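Local coordinates for protein frutapin (Artocarpus altilis, PDB 5KRP) that is a breadfruit lectin of the jacalin-like family and probably binds carbohydrates, at residues T25-I30 against I68-P73. Residues are numbered along the deposited sequence; the frame is centred on the assembly and turned at random.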
# COMPACT_ATOMS: atom_id res chain seq x y z
N THR A 25 -5.26 -6.29 -10.78
CA THR A 25 -4.43 -5.13 -11.13
C THR A 25 -5.12 -4.05 -11.86
O THR A 25 -4.57 -2.96 -12.10
CB THR A 25 -3.10 -5.58 -11.82
OG1 THR A 25 -3.37 -6.46 -12.87
CG2 THR A 25 -2.32 -6.43 -10.86
N GLY A 26 -6.38 -4.28 -12.26
CA GLY A 26 -7.14 -3.26 -12.95
C GLY A 26 -8.45 -3.85 -13.51
O GLY A 26 -8.83 -4.98 -13.17
N ILE A 27 -9.12 -2.99 -14.27
CA ILE A 27 -10.45 -3.27 -14.87
C ILE A 27 -10.35 -3.14 -16.41
O ILE A 27 -9.98 -2.10 -16.93
CB ILE A 27 -11.50 -2.30 -14.34
CG1 ILE A 27 -11.53 -2.21 -12.80
CG2 ILE A 27 -12.92 -2.67 -14.83
CD1 ILE A 27 -11.73 -3.49 -12.02
N ARG A 28 -10.84 -4.16 -17.07
CA ARG A 28 -10.97 -4.17 -18.53
C ARG A 28 -12.41 -3.95 -18.98
O ARG A 28 -12.65 -3.07 -19.75
CB ARG A 28 -10.45 -5.49 -19.05
CG ARG A 28 -8.90 -5.54 -19.10
CD ARG A 28 -8.41 -6.95 -19.29
NE ARG A 28 -6.96 -7.02 -19.39
CZ ARG A 28 -6.23 -6.79 -20.47
NH1 ARG A 28 -6.82 -6.42 -21.61
NH2 ARG A 28 -4.88 -6.86 -20.38
N ILE A 29 -13.33 -4.76 -18.46
CA ILE A 29 -14.76 -4.70 -18.89
C ILE A 29 -15.64 -4.88 -17.70
O ILE A 29 -15.46 -5.80 -16.86
CB ILE A 29 -15.08 -5.81 -19.93
CG1 ILE A 29 -14.28 -5.61 -21.23
CG2 ILE A 29 -16.60 -5.93 -20.25
CD1 ILE A 29 -14.16 -6.86 -22.10
N ILE A 30 -16.71 -4.09 -17.72
CA ILE A 30 -17.83 -4.25 -16.75
C ILE A 30 -19.11 -4.60 -17.52
O ILE A 30 -19.40 -3.92 -18.48
CB ILE A 30 -18.06 -2.98 -15.91
CG1 ILE A 30 -16.81 -2.70 -15.06
CG2 ILE A 30 -19.26 -3.18 -14.98
CD1 ILE A 30 -16.80 -1.31 -14.47
N ILE A 68 -19.43 -2.44 -20.77
CA ILE A 68 -18.62 -1.24 -20.66
C ILE A 68 -17.17 -1.68 -20.91
O ILE A 68 -16.62 -2.48 -20.11
CB ILE A 68 -18.78 -0.63 -19.26
CG1 ILE A 68 -20.24 -0.23 -19.05
CG2 ILE A 68 -17.80 0.53 -18.99
CD1 ILE A 68 -20.58 0.05 -17.65
N GLU A 69 -16.58 -1.27 -22.01
CA GLU A 69 -15.27 -1.71 -22.39
C GLU A 69 -14.29 -0.53 -22.24
O GLU A 69 -14.38 0.45 -22.98
CB GLU A 69 -15.31 -2.24 -23.82
CG GLU A 69 -13.99 -2.90 -24.21
CD GLU A 69 -14.09 -3.90 -25.36
OE1 GLU A 69 -15.22 -4.19 -25.88
OE2 GLU A 69 -12.98 -4.39 -25.69
N LEU A 70 -13.39 -0.56 -21.26
CA LEU A 70 -12.45 0.54 -21.03
C LEU A 70 -11.21 0.30 -21.90
O LEU A 70 -10.81 -0.86 -22.18
CB LEU A 70 -12.03 0.57 -19.55
CG LEU A 70 -13.20 0.71 -18.56
CD1 LEU A 70 -12.80 0.62 -17.10
CD2 LEU A 70 -13.94 2.00 -18.75
N GLN A 71 -10.62 1.40 -22.33
CA GLN A 71 -9.36 1.33 -23.11
C GLN A 71 -8.16 1.10 -22.12
O GLN A 71 -7.31 1.97 -21.88
CB GLN A 71 -9.17 2.59 -23.90
CG GLN A 71 -10.27 2.90 -24.88
CD GLN A 71 -10.15 4.32 -25.49
OE1 GLN A 71 -10.06 5.34 -24.77
NE2 GLN A 71 -10.16 4.38 -26.82
N PHE A 72 -8.18 -0.08 -21.48
CA PHE A 72 -7.17 -0.46 -20.50
C PHE A 72 -5.79 -0.62 -21.22
O PHE A 72 -5.77 -1.12 -22.31
CB PHE A 72 -7.60 -1.76 -19.78
CG PHE A 72 -6.55 -2.33 -18.90
CD1 PHE A 72 -5.57 -3.17 -19.42
CD2 PHE A 72 -6.47 -1.95 -17.57
CE1 PHE A 72 -4.57 -3.63 -18.62
CE2 PHE A 72 -5.45 -2.39 -16.78
CZ PHE A 72 -4.47 -3.22 -17.31
N PRO A 73 -4.67 -0.21 -20.63
CA PRO A 73 -4.52 0.33 -19.29
C PRO A 73 -4.57 1.82 -19.16
O PRO A 73 -4.54 2.35 -18.02
CB PRO A 73 -3.10 -0.10 -18.93
CG PRO A 73 -2.40 -0.04 -20.25
CD PRO A 73 -3.36 -0.62 -21.22
O HOH W 1 -10.90 -3.48 -22.22
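Arg-28 O is gripped from two directions. Leu-70 N donates to Arg-28 O at 3.0 Å, nearly in line with the carbonyl. A water donates to Arg-28 O at 3.1 Å. The same water gives its other hydrogen to Leu-70 O, 2.6 Å away. It thus bridges the two segments just where strand 64-69 ends and the backbones part. Ahead of this point the pairing is regular and antiparallel. Ile-30 and Ile-68 form a hydrogen-bonded pair, with Ile-68 N to Ile-30 O at 2.7 Å and Ile-30 N returning a bond to Ile-68 O. That carbonyl also receives a CA-H...O contact from Ile-29. Ile-29 and Glu-69 are the next, non-hydrogen-bonded pair. Their side chains run alongside each other, with Ile-29 CG1 4.0 Å from Glu-69 CG.

Here 64-69 is an outermost strand, within this chain, of a four-stranded antiparallel sheet, one of three in this jacalin-like domain, consistent with the beta-prism fold of the family. On its far side from 64-69, strand 26-34 pairs with 38-47, and Arg-28 and Ile-29 both face Ile-44 in a classic beta bulge. Ile-30 and Ile-68 lie on the inner face, against Phe-102 of another sheet. Leu-70 follows them inward, its CD1 4.0 Å from Ile-27 CG2.

Beyond the strand, an inverse gamma turn centred on Gln-71 leads to Phe-72. Its CG is anti to the backbone N (chi1 172°), which carries the ring back to Arg-28. Phe-72 CD1 sits over the centre of the guanidinium, 3.8 Å from Arg-28 CZ. The two planes are tilted by 44°, so this is no parallel stack. A salt bridge from Arg-28 NH2 to Asp-46 helps fix the guanidinium. Pro-73, after a cis peptide, lays CB over one face of the Phe-72 ring.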